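PDB 1IA6: cellulase CEL9M from Clostridium cellulolyticum, which probably hydrolyses internal beta-1,4-glucosidic linkages in cellulose, lichenin and cereal beta-glucans. Local coordinates for residues Y69-L74 with S159-L164; G305-A310 with G391-N396; P140-A145 with N199-Y204; A9-I14 with T88-K93. One frame throughout, in Å; residues are numbered along the deposited sequence.

In the fold
Interaction 1 is the deepest of the four, joining helices 64-80 and 152-169 almost entirely through alanines; its one polar bridge is a water. Interaction 2 is also buried but is ruled by backbone: glycines of the loop 391-396 meet the first turn of helix 306-323 close to the predicted catalytic residue Glu410. Interaction 3 lies at the surface, where an edge strand offers a tyrosine ring to the loop 199-204. Interaction 4, partly buried and away from the annotated sites, sets helix 6-15 against the turn leading into helix 91-107, mixing amide and aliphatic contacts. Interactions 3 and 4 lie on opposite sides of the chain's centre. Helix 413-429 touches residues of interactions 1 and 4.

Interaction 1 (Y69-L74 with S159-L164); sequences YSAAIL and SAALTL
Ala161 points its CB toward helix 64-80, where the methyl settles between the CB of Ala71, 3.6 Å away, and the backbone of Ala72, whose N is equally near. Ala72 lays its CB alongside helix 152-169, 4.0 Å from Ala161 N, and the same methyl lies 4.3 Å from Ala160 CB. With only methyls between them where Ala72 and Ala161 meet, the backbones come together until Ala72 CA and Ala161 CA are only 3.9 Å apart. The helices belong to the (alpha/alpha)6 barrel of family 9 glycoside hydrolases and run roughly parallel here, the short segments approaching to 7.8 Å at 32°. One turn on from Ala161, Leu164 reaches across with a single branch: its CG is anti to the carbonyl carbon (chi1 -84°), and CD1 ends 3.3 Å from Ala72 O. No direct hydrogen bond links the segments, but a water donates to both Ala71 O, at 3.0 Å, and Ala161 O. Other faces of this pair are covered by further helices: Leu162 packs on helix 174-193, Ala160 on Trp215 of helix 210-224, and Leu74 on Val420 of helix 413-429.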
loop_
_atom_site.group_PDB
_atom_site.type_symbol
_atom_site.label_atom_id
_atom_site.label_comp_id
_atom_site.label_asym_id
_atom_site.label_seq_id
_atom_site.Cartn_x
_atom_site.Cartn_y
_atom_site.Cartn_z
ATOM N N TYR A 69 -1.440 4.732 -3.238
ATOM C CA TYR A 69 -0.742 3.506 -3.626
ATOM C C TYR A 69 -1.297 2.319 -2.841
ATOM O O TYR A 69 -1.626 1.277 -3.409
ATOM C CB TYR A 69 0.757 3.646 -3.324
ATOM C CG TYR A 69 1.515 2.333 -3.326
ATOM C CD1 TYR A 69 1.961 1.767 -4.516
ATOM C CD2 TYR A 69 1.771 1.651 -2.134
ATOM C CE1 TYR A 69 2.647 0.552 -4.525
ATOM C CE2 TYR A 69 2.456 0.431 -2.130
ATOM C CZ TYR A 69 2.888 -0.110 -3.330
ATOM O OH TYR A 69 3.553 -1.315 -3.343
ATOM N N SER A 70 -1.393 2.482 -1.526
ATOM C CA SER A 70 -1.890 1.412 -0.668
ATOM C C SER A 70 -3.301 0.982 -1.047
ATOM O O SER A 70 -3.585 -0.212 -1.140
ATOM C CB SER A 70 -1.838 1.851 0.795
ATOM O OG SER A 70 -0.488 2.024 1.202
ATOM N N ALA A 71 -4.180 1.951 -1.273
ATOM C CA ALA A 71 -5.555 1.647 -1.657
ATOM C C ALA A 71 -5.587 0.919 -2.997
ATOM O O ALA A 71 -6.397 0.015 -3.201
ATOM C CB ALA A 71 -6.377 2.932 -1.742
ATOM N N ALA A 72 -4.709 1.316 -3.914
ATOM C CA ALA A 72 -4.660 0.689 -5.230
ATOM C C ALA A 72 -4.144 -0.741 -5.179
ATOM O O ALA A 72 -4.675 -1.619 -5.861
ATOM C CB ALA A 72 -3.794 1.520 -6.182
ATOM N N ILE A 73 -3.109 -0.981 -4.381
ATOM C CA ILE A 73 -2.535 -2.322 -4.280
ATOM C C ILE A 73 -3.480 -3.283 -3.566
ATOM O O ILE A 73 -3.563 -4.459 -3.927
ATOM C CB ILE A 73 -1.170 -2.295 -3.551
ATOM C CG1 ILE A 73 -0.186 -1.428 -4.337
ATOM C CG2 ILE A 73 -0.638 -3.716 -3.361
ATOM C CD1 ILE A 73 -0.157 -1.691 -5.830
ATOM N N LEU A 74 -4.183 -2.793 -2.553
ATOM C CA LEU A 74 -5.145 -3.635 -1.844
ATOM C C LEU A 74 -6.278 -3.984 -2.807
ATOM O O LEU A 74 -6.743 -5.122 -2.844
ATOM C CB LEU A 74 -5.714 -2.903 -0.628
ATOM C CG LEU A 74 -4.790 -2.765 0.583
ATOM C CD1 LEU A 74 -5.426 -1.821 1.596
ATOM C CD2 LEU A 74 -4.542 -4.145 1.205
ATOM N N SER A 159 -6.802 7.533 -8.610
ATOM C CA SER A 159 -7.713 7.169 -9.691
ATOM C C SER A 159 -7.775 5.646 -9.816
ATOM O O SER A 159 -8.857 5.063 -9.916
ATOM C CB SER A 159 -7.233 7.782 -11.012
ATOM O OG SER A 159 -8.041 7.370 -12.104
ATOM N N ALA A 160 -6.611 5.001 -9.807
ATOM C CA ALA A 160 -6.553 3.547 -9.931
ATOM C C ALA A 160 -7.278 2.879 -8.772
ATOM O O ALA A 160 -7.993 1.901 -8.965
ATOM C CB ALA A 160 -5.098 3.075 -9.987
ATOM N N ALA A 161 -7.090 3.406 -7.568
ATOM C CA ALA A 161 -7.745 2.843 -6.392
ATOM C C ALA A 161 -9.262 2.943 -6.534
ATOM O O ALA A 161 -9.989 2.027 -6.145
ATOM C CB ALA A 161 -7.290 3.584 -5.132
ATOM N N LEU A 162 -9.732 4.061 -7.086
ATOM C CA LEU A 162 -11.165 4.286 -7.269
ATOM C C LEU A 162 -11.745 3.417 -8.384
ATOM O O LEU A 162 -12.872 2.932 -8.274
ATOM C CB LEU A 162 -11.434 5.766 -7.557
ATOM C CG LEU A 162 -11.263 6.697 -6.350
ATOM C CD1 LEU A 162 -11.280 8.150 -6.807
ATOM C CD2 LEU A 162 -12.374 6.428 -5.334
ATOM N N THR A 163 -10.979 3.219 -9.452
ATOM C CA THR A 163 -11.443 2.379 -10.554
ATOM C C THR A 163 -11.512 0.934 -10.075
ATOM O O THR A 163 -12.442 0.201 -10.405
ATOM C CB THR A 163 -10.494 2.456 -11.759
ATOM O OG1 THR A 163 -10.429 3.808 -12.222
ATOM C CG2 THR A 163 -10.995 1.557 -12.899
ATOM N N LEU A 164 -10.521 0.521 -9.293
ATOM C CA LEU A 164 -10.523 -0.841 -8.776
ATOM C C LEU A 164 -11.709 -1.032 -7.838
ATOM O O LEU A 164 -12.294 -2.114 -7.784
ATOM C CB LEU A 164 -9.200 -1.145 -8.069
ATOM C CG LEU A 164 -8.115 -1.584 -9.057
ATOM C CD1 LEU A 164 -6.720 -1.413 -8.461
ATOM C CD2 LEU A 164 -8.375 -3.029 -9.448
HETATM O O HOH W 1 -9.095 0.025 -4.452
#

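Interaction 2 (G305-A310 with G391-N396); sequences GVLRYA and GGPDQN. With SO4 (sulfate ion), chain E.
At the N-terminus of helix 306-323, on the border of the predicted active site, Leu307 meets Gly391 through a backbone bond. Leu307 N donates to Gly391 O over 3.2 Å, almost dead straight at 175° and nearly in line with the carbonyl. A water that donates to the same oxygen also accepts from Arg308 N, tying in a second amide of the first turn. Side chains close in around this carbonyl: Val306 CG1 lies 3.3 Å from Gly391 O, placed there by a chi1 of 65° that sets it between its own N and carbonyl carbon. The same methyl lies 4.2 Å from Pro393 CD. Leu307 CD1 rests 3.6 Å from Gly392 CA, whose lack of a side chain lets the leucine lie against bare backbone. In this barrel enzyme Gly391 is about 5 Å from the side chain of the predicted catalytic residue Glu410. Arg308, bent at chi2 and chi3, returns its NE to the O of Gly305, the N-cap residue, at 3.0 Å. The guanidinium edge grips a sulfate, probably from the crystallisation liquor. Arg308 NH2 donates to SO4 O3 over 2.8 Å. Arg308 NH1 donates to SO4 O2 and forms a salt bridge to Asp414; Trp256 NE1 also bonds the sulfate.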
loop_
_atom_site.group_PDB
_atom_site.type_symbol
_atom_site.label_atom_id
_atom_site.label_comp_id
_atom_site.label_asym_id
_atom_site.label_seq_id
_atom_site.Cartn_x
_atom_site.Cartn_y
_atom_site.Cartn_z
ATOM N N GLY A 305 12.739 -0.772 5.045
ATOM C CA GLY A 305 11.538 -1.484 4.642
ATOM C C GLY A 305 11.915 -2.627 3.721
ATOM O O GLY A 305 11.302 -2.821 2.672
ATOM N N VAL A 306 12.923 -3.400 4.116
ATOM C CA VAL A 306 13.389 -4.498 3.281
ATOM C C VAL A 306 12.339 -5.572 2.996
ATOM O O VAL A 306 12.249 -6.060 1.869
ATOM C CB VAL A 306 14.669 -5.150 3.871
ATOM C CG1 VAL A 306 14.368 -5.813 5.193
ATOM C CG2 VAL A 306 15.240 -6.151 2.880
ATOM N N LEU A 307 11.537 -5.936 3.995
ATOM C CA LEU A 307 10.508 -6.961 3.789
ATOM C C LEU A 307 9.389 -6.433 2.896
ATOM O O LEU A 307 8.761 -7.189 2.154
ATOM C CB LEU A 307 9.935 -7.427 5.130
ATOM C CG LEU A 307 10.970 -8.090 6.050
ATOM C CD1 LEU A 307 10.303 -8.513 7.348
ATOM C CD2 LEU A 307 11.586 -9.297 5.348
ATOM N N ARG A 308 9.145 -5.131 2.977
ATOM C CA ARG A 308 8.130 -4.487 2.157
ATOM C C ARG A 308 8.472 -4.717 0.681
ATOM O O ARG A 308 7.597 -5.035 -0.126
ATOM C CB ARG A 308 8.077 -2.986 2.507
ATOM C CG ARG A 308 7.457 -2.053 1.471
ATOM C CD ARG A 308 8.512 -1.546 0.504
ATOM N NE ARG A 308 9.620 -0.862 1.179
ATOM C CZ ARG A 308 9.602 0.401 1.599
ATOM N NH1 ARG A 308 8.526 1.163 1.433
ATOM N NH2 ARG A 308 10.682 0.919 2.170
ATOM N N TYR A 309 9.751 -4.583 0.332
ATOM C CA TYR A 309 10.176 -4.789 -1.049
ATOM C C TYR A 309 10.070 -6.246 -1.485
ATOM O O TYR A 309 9.619 -6.531 -2.594
ATOM C CB TYR A 309 11.618 -4.306 -1.246
ATOM C CG TYR A 309 11.777 -2.806 -1.146
ATOM C CD1 TYR A 309 10.989 -1.952 -1.917
ATOM C CD2 TYR A 309 12.721 -2.237 -0.289
ATOM C CE1 TYR A 309 11.133 -0.571 -1.840
ATOM C CE2 TYR A 309 12.874 -0.850 -0.206
ATOM C CZ TYR A 309 12.074 -0.027 -0.985
ATOM O OH TYR A 309 12.207 1.343 -0.918
ATOM N N ALA A 310 10.490 -7.170 -0.621
ATOM C CA ALA A 310 10.433 -8.591 -0.955
ATOM C C ALA A 310 8.994 -9.055 -1.189
ATOM O O ALA A 310 8.720 -9.823 -2.120
ATOM C CB ALA A 310 11.085 -9.421 0.153
ATOM N N GLY A 391 9.822 -3.465 9.497
ATOM C CA GLY A 391 10.866 -3.183 8.525
ATOM C C GLY A 391 11.627 -4.426 8.103
ATOM O O GLY A 391 11.743 -4.719 6.912
ATOM N N GLY A 392 12.151 -5.165 9.077
ATOM C CA GLY A 392 12.886 -6.373 8.751
ATOM C C GLY A 392 14.319 -6.384 9.256
ATOM O O GLY A 392 14.759 -5.438 9.903
ATOM N N PRO A 393 15.076 -7.452 8.960
ATOM C CA PRO A 393 16.473 -7.639 9.370
ATOM C C PRO A 393 17.501 -6.998 8.446
ATOM O O PRO A 393 17.154 -6.452 7.398
ATOM C CB PRO A 393 16.609 -9.152 9.379
ATOM C CG PRO A 393 15.829 -9.523 8.140
ATOM C CD PRO A 393 14.579 -8.647 8.249
ATOM N N ASP A 394 18.772 -7.066 8.842
ATOM C CA ASP A 394 19.839 -6.529 8.010
ATOM C C ASP A 394 20.227 -7.626 7.026
ATOM O O ASP A 394 19.616 -8.698 7.019
ATOM C CB ASP A 394 21.055 -6.082 8.845
ATOM C CG ASP A 394 21.674 -7.209 9.669
ATOM O OD1 ASP A 394 21.501 -8.397 9.332
ATOM O OD2 ASP A 394 22.366 -6.889 10.660
ATOM N N GLN A 395 21.231 -7.372 6.195
ATOM C CA GLN A 395 21.634 -8.360 5.206
ATOM C C GLN A 395 22.292 -9.603 5.798
ATOM O O GLN A 395 22.684 -10.512 5.067
ATOM C CB GLN A 395 22.536 -7.712 4.147
ATOM C CG GLN A 395 23.826 -7.109 4.655
ATOM C CD GLN A 395 24.551 -6.338 3.562
ATOM O OE1 GLN A 395 24.260 -5.167 3.309
ATOM N NE2 GLN A 395 25.483 -7.002 2.892
ATOM N N ASN A 396 22.383 -9.642 7.124
ATOM C CA ASN A 396 22.966 -10.778 7.831
ATOM C C ASN A 396 21.852 -11.546 8.547
ATOM O O ASN A 396 22.114 -12.420 9.372
ATOM C CB ASN A 396 23.994 -10.283 8.855
ATOM C CG ASN A 396 25.158 -9.554 8.208
ATOM O OD1 ASN A 396 25.747 -8.648 8.804
ATOM N ND2 ASN A 396 25.506 -9.952 6.992
HETATM S S SO4 E . 10.184 4.656 2.673
HETATM O O1 SO4 E . 10.008 5.235 4.023
HETATM O O2 SO4 E . 8.905 4.076 2.224
HETATM O O3 SO4 E . 11.224 3.607 2.729
HETATM O O4 SO4 E . 10.613 5.721 1.739
HETATM O O HOH W 2 9.196 -3.868 5.526
#

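Interaction 3 (P140-A145 with N199-Y204); sequences PSLYKA and NGQSFY
Tyr143 presents one face of its ring to Asn199, whose CB stands 3.5 Å from the ring centroid and just 5° off the normal, a well-centred CH-pi contact. The opposite face is covered by its own neighbour Leu142, with CG 3.9 Å above the plane, so the ring is held between an aliphatic group of each segment. Beyond CB the asparagine turns its amide away from a flat stack: the amide and ring planes stand 39° apart, and Asn199 ND2 lies 3.8 Å from Tyr143 CD1. At the rim, Gln201 meets the tyrosine edge-on, bringing CG to 3.4 Å from Tyr143 OH.

Outside this sandwich the contact slackens. The Leu142 side chain crosses that of Gln201 at about a right angle, its CD2 4.0 Å from Gln201 CD. Asn199 is largely open to solvent, and a water sits between the segments: it accepts from Gln201 N at 2.7 Å but reaches Tyr143 OH only weakly, at 3.5 Å.

Strand 143-145, to which Tyr143 leads, is an outermost strand of the small three-stranded antiparallel sheet; Tyr143 pairs through its backbone with Tyr117. Since no direct hydrogen bond crosses between 140-145 and 199-204, the fit depends on ring and aliphatic shape, while the Gln201 amide bonds outside the pair, NE2 to Glu121 and OE1 to Gly122 N and Gln118 NE2, and Asn199 N bonds to Tyr117 OH.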
loop_
_atom_site.group_PDB
_atom_site.type_symbol
_atom_site.label_atom_id
_atom_site.label_comp_id
_atom_site.label_asym_id
_atom_site.label_seq_id
_atom_site.Cartn_x
_atom_site.Cartn_y
_atom_site.Cartn_z
ATOM N N PRO A 140 -3.108 21.180 9.378
ATOM C CA PRO A 140 -3.306 21.910 8.127
ATOM C C PRO A 140 -3.584 21.000 6.937
ATOM O O PRO A 140 -3.035 19.901 6.840
ATOM C CB PRO A 140 -1.988 22.653 7.961
ATOM C CG PRO A 140 -0.995 21.649 8.489
ATOM C CD PRO A 140 -1.681 21.145 9.749
ATOM N N SER A 141 -4.465 21.451 6.052
ATOM C CA SER A 141 -4.756 20.717 4.827
ATOM C C SER A 141 -3.654 21.322 3.964
ATOM O O SER A 141 -3.881 22.230 3.162
ATOM C CB SER A 141 -6.146 21.087 4.316
ATOM O OG SER A 141 -7.121 20.795 5.306
ATOM N N LEU A 142 -2.447 20.807 4.170
ATOM C CA LEU A 142 -1.237 21.305 3.531
ATOM C C LEU A 142 -1.130 21.377 2.012
ATOM O O LEU A 142 -0.697 22.399 1.476
ATOM C CB LEU A 142 -0.033 20.537 4.084
ATOM C CG LEU A 142 1.316 21.254 3.996
ATOM C CD1 LEU A 142 1.229 22.593 4.732
ATOM C CD2 LEU A 142 2.403 20.386 4.602
ATOM N N TYR A 143 -1.503 20.307 1.318
ATOM C CA TYR A 143 -1.398 20.292 -0.138
ATOM C C TYR A 143 -2.680 19.891 -0.858
ATOM O O TYR A 143 -3.488 19.107 -0.355
ATOM C CB TYR A 143 -0.289 19.333 -0.584
ATOM C CG TYR A 143 1.083 19.605 -0.011
ATOM C CD1 TYR A 143 1.751 20.799 -0.278
ATOM C CD2 TYR A 143 1.729 18.649 0.775
ATOM C CE1 TYR A 143 3.030 21.034 0.221
ATOM C CE2 TYR A 143 3.010 18.874 1.280
ATOM C CZ TYR A 143 3.653 20.069 0.998
ATOM O OH TYR A 143 4.919 20.298 1.488
ATOM N N LYS A 144 -2.846 20.436 -2.056
ATOM C CA LYS A 144 -3.998 20.129 -2.885
ATOM C C LYS A 144 -3.571 20.261 -4.338
ATOM O O LYS A 144 -2.676 21.040 -4.665
ATOM C CB LYS A 144 -5.151 21.095 -2.603
ATOM C CG LYS A 144 -4.911 22.517 -3.071
ATOM C CD LYS A 144 -6.162 23.365 -2.905
ATOM C CE LYS A 144 -5.916 24.797 -3.334
ATOM N NZ LYS A 144 -7.123 25.635 -3.113
ATOM N N ALA A 145 -4.203 19.480 -5.202
ATOM C CA ALA A 145 -3.913 19.527 -6.619
ATOM C C ALA A 145 -5.056 20.270 -7.295
ATOM O O ALA A 145 -6.214 20.122 -6.913
ATOM C CB ALA A 145 -3.801 18.117 -7.176
ATOM N N ASN A 199 3.460 16.836 -3.997
ATOM C CA ASN A 199 4.327 17.150 -2.865
ATOM C C ASN A 199 4.146 16.172 -1.706
ATOM O O ASN A 199 3.025 15.792 -1.373
ATOM C CB ASN A 199 4.040 18.569 -2.360
ATOM C CG ASN A 199 4.285 19.633 -3.417
ATOM O OD1 ASN A 199 5.403 19.792 -3.904
ATOM N ND2 ASN A 199 3.233 20.367 -3.775
ATOM N N GLY A 200 5.256 15.779 -1.092
ATOM C CA GLY A 200 5.205 14.870 0.039
ATOM C C GLY A 200 6.234 15.275 1.078
ATOM O O GLY A 200 6.670 14.459 1.896
ATOM N N GLN A 201 6.605 16.553 1.057
ATOM C CA GLN A 201 7.610 17.082 1.968
ATOM C C GLN A 201 8.878 16.254 1.778
ATOM O O GLN A 201 9.106 15.722 0.695
ATOM C CB GLN A 201 7.114 17.012 3.417
ATOM C CG GLN A 201 5.851 17.843 3.665
ATOM C CD GLN A 201 5.539 18.020 5.144
ATOM O OE1 GLN A 201 4.863 17.191 5.757
ATOM N NE2 GLN A 201 6.046 19.100 5.727
ATOM N N SER A 202 9.706 16.133 2.809
ATOM C CA SER A 202 10.931 15.353 2.667
ATOM C C SER A 202 10.682 13.885 3.001
ATOM O O SER A 202 11.579 13.049 2.886
ATOM C CB SER A 202 12.022 15.912 3.585
ATOM O OG SER A 202 11.646 15.803 4.946
ATOM N N PHE A 203 9.453 13.578 3.396
ATOM C CA PHE A 203 9.081 12.223 3.786
ATOM C C PHE A 203 8.787 11.324 2.600
ATOM O O PHE A 203 9.192 10.161 2.575
ATOM C CB PHE A 203 7.876 12.289 4.723
ATOM C CG PHE A 203 8.115 13.149 5.927
ATOM C CD1 PHE A 203 8.957 12.718 6.947
ATOM C CD2 PHE A 203 7.558 14.419 6.011
ATOM C CE1 PHE A 203 9.245 13.542 8.030
ATOM C CE2 PHE A 203 7.841 15.250 7.092
ATOM C CZ PHE A 203 8.686 14.809 8.102
ATOM N N TYR A 204 8.075 11.862 1.621
ATOM C CA TYR A 204 7.751 11.100 0.427
ATOM C C TYR A 204 8.111 11.900 -0.810
ATOM O O TYR A 204 7.257 12.513 -1.447
ATOM C CB TYR A 204 6.267 10.727 0.431
ATOM C CG TYR A 204 5.961 9.610 1.406
ATOM C CD1 TYR A 204 6.222 8.281 1.073
ATOM C CD2 TYR A 204 5.468 9.886 2.682
ATOM C CE1 TYR A 204 6.005 7.251 1.986
ATOM C CE2 TYR A 204 5.246 8.864 3.605
ATOM C CZ TYR A 204 5.518 7.550 3.249
ATOM O OH TYR A 204 5.305 6.533 4.150
HETATM O O HOH W 3 6.766 18.512 -0.820
#

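Interaction 4 (A9-I14 with T88-K93); sequences ALKDSI and TGNTTK
Thr88 OG1, with Leu10 CD2 packed 3.8 Å from it, is gripped by several groups: Asn90 ND2 donates to it over 2.9 Å, and it is also hydrogen-bonded to Ser84 O, a turn back in helix 82-87. That helix ends here in a Schellman motif, with Gly89 at positive phi, and the chain turns straight into helix 91-107. Thr88, Asn90 and Lys93 face helix 6-15 of the (alpha/alpha)6 barrel module.

Asn90 has the largest single share of the contact, with Ile14 close behind. Its CG is anti to the carbonyl carbon (chi1 -75°), which stretches the Asn90 amide across Lys11 at about a right angle to that side chain, OD1 coming within 3.5 Å of Lys11 CG. The ammonium end of the lysine leads off, away from the turn. OD1 is further bridged to the helix by a water, which donates to it and to Lys11 O, each at 3.0 Å. The bond from ND2 to Thr88 OG1, with its acceptor 23° out of the amide plane, helps fix the rotation of the same amide, so both of its ends are held.

Ile14 CD1 touches Asn90 CB at 3.8 Å, and Ile14 CG2 meets the stem of Lys93, the two side chains sliding past each other in opposite directions. Lys93 is bent at chi2, and its NZ forms a salt bridge with Asp18, while Gln97 of the same helix hydrogen-bonds to Ile14 O. Between Ile14 and Lys93 the nearest atoms are CG2 of the isoleucine and CG of the lysine, 3.9 Å apart.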
loop_
_atom_site.group_PDB
_atom_site.type_symbol
_atom_site.label_atom_id
_atom_site.label_comp_id
_atom_site.label_asym_id
_atom_site.label_seq_id
_atom_site.Cartn_x
_atom_site.Cartn_y
_atom_site.Cartn_z
ATOM N N ALA A 9 -2.495 -15.614 8.417
ATOM C CA ALA A 9 -1.622 -14.475 8.150
ATOM C C ALA A 9 -2.386 -13.448 7.314
ATOM O O ALA A 9 -2.284 -12.246 7.550
ATOM C CB ALA A 9 -0.369 -14.928 7.412
ATOM N N LEU A 10 -3.150 -13.926 6.336
ATOM C CA LEU A 10 -3.927 -13.030 5.487
ATOM C C LEU A 10 -4.915 -12.229 6.331
ATOM O O LEU A 10 -4.978 -11.005 6.224
ATOM C CB LEU A 10 -4.690 -13.817 4.418
ATOM C CG LEU A 10 -5.599 -12.972 3.519
ATOM C CD1 LEU A 10 -4.768 -11.920 2.781
ATOM C CD2 LEU A 10 -6.319 -13.873 2.528
ATOM N N LYS A 11 -5.679 -12.923 7.169
ATOM C CA LYS A 11 -6.652 -12.265 8.034
ATOM C C LYS A 11 -5.975 -11.190 8.875
ATOM O O LYS A 11 -6.473 -10.069 8.983
ATOM C CB LYS A 11 -7.320 -13.272 8.972
ATOM C CG LYS A 11 -8.350 -12.625 9.900
ATOM C CD LYS A 11 -8.892 -13.592 10.948
ATOM C CE LYS A 11 -7.843 -13.933 11.995
ATOM N NZ LYS A 11 -8.400 -14.788 13.087
ATOM N N ASP A 12 -4.840 -11.538 9.475
ATOM C CA ASP A 12 -4.114 -10.584 10.304
ATOM C C ASP A 12 -3.626 -9.372 9.516
ATOM O O ASP A 12 -3.743 -8.251 9.988
ATOM C CB ASP A 12 -2.899 -11.239 10.968
ATOM C CG ASP A 12 -3.274 -12.259 12.025
ATOM O OD1 ASP A 12 -4.407 -12.213 12.547
ATOM O OD2 ASP A 12 -2.414 -13.103 12.347
ATOM N N SER A 13 -3.080 -9.600 8.322
ATOM C CA SER A 13 -2.549 -8.511 7.501
ATOM C C SER A 13 -3.618 -7.494 7.103
ATOM O O SER A 13 -3.321 -6.316 6.891
ATOM C CB SER A 13 -1.852 -9.071 6.251
ATOM O OG SER A 13 -2.769 -9.693 5.371
ATOM N N ILE A 14 -4.861 -7.950 7.006
ATOM C CA ILE A 14 -5.970 -7.066 6.657
ATOM C C ILE A 14 -6.415 -6.307 7.906
ATOM O O ILE A 14 -6.714 -5.116 7.851
ATOM C CB ILE A 14 -7.164 -7.866 6.111
ATOM C CG1 ILE A 14 -6.767 -8.554 4.803
ATOM C CG2 ILE A 14 -8.367 -6.944 5.912
ATOM C CD1 ILE A 14 -7.762 -9.607 4.341
ATOM N N THR A 88 -11.447 -17.795 2.558
ATOM C CA THR A 88 -10.992 -17.612 3.933
ATOM C C THR A 88 -11.905 -16.707 4.751
ATOM O O THR A 88 -11.613 -16.411 5.908
ATOM C CB THR A 88 -9.560 -17.030 3.977
ATOM O OG1 THR A 88 -9.518 -15.800 3.244
ATOM C CG2 THR A 88 -8.570 -18.010 3.373
ATOM N N GLY A 89 -13.005 -16.267 4.147
ATOM C CA GLY A 89 -13.942 -15.408 4.850
ATOM C C GLY A 89 -13.405 -14.022 5.176
ATOM O O GLY A 89 -13.784 -13.427 6.189
ATOM N N ASN A 90 -12.531 -13.499 4.322
ATOM C CA ASN A 90 -11.957 -12.177 4.547
ATOM C C ASN A 90 -12.461 -11.092 3.602
ATOM O O ASN A 90 -12.098 -9.924 3.744
ATOM C CB ASN A 90 -10.432 -12.248 4.460
ATOM C CG ASN A 90 -9.816 -12.887 5.682
ATOM O OD1 ASN A 90 -10.003 -12.409 6.802
ATOM N ND2 ASN A 90 -9.080 -13.976 5.480
ATOM N N THR A 91 -13.305 -11.463 2.649
ATOM C CA THR A 91 -13.812 -10.491 1.688
ATOM C C THR A 91 -14.564 -9.318 2.307
ATOM O O THR A 91 -14.356 -8.169 1.917
ATOM C CB THR A 91 -14.721 -11.167 0.658
ATOM O OG1 THR A 91 -13.991 -12.213 0.007
ATOM C CG2 THR A 91 -15.183 -10.162 -0.387
ATOM N N THR A 92 -15.442 -9.603 3.261
ATOM C CA THR A 92 -16.222 -8.554 3.906
ATOM C C THR A 92 -15.350 -7.515 4.600
ATOM O O THR A 92 -15.551 -6.313 4.422
ATOM C CB THR A 92 -17.197 -9.146 4.936
ATOM O OG1 THR A 92 -18.103 -10.035 4.272
ATOM C CG2 THR A 92 -17.986 -8.038 5.622
ATOM N N LYS A 93 -14.386 -7.976 5.389
ATOM C CA LYS A 93 -13.495 -7.072 6.106
ATOM C C LYS A 93 -12.640 -6.291 5.110
ATOM O O LYS A 93 -12.446 -5.088 5.258
ATOM C CB LYS A 93 -12.596 -7.867 7.061
ATOM C CG LYS A 93 -11.708 -7.009 7.961
ATOM C CD LYS A 93 -12.533 -6.150 8.910
ATOM C CE LYS A 93 -11.634 -5.349 9.840
ATOM N NZ LYS A 93 -12.399 -4.515 10.809
HETATM O O HOH W 4 -9.398 -9.827 8.184
#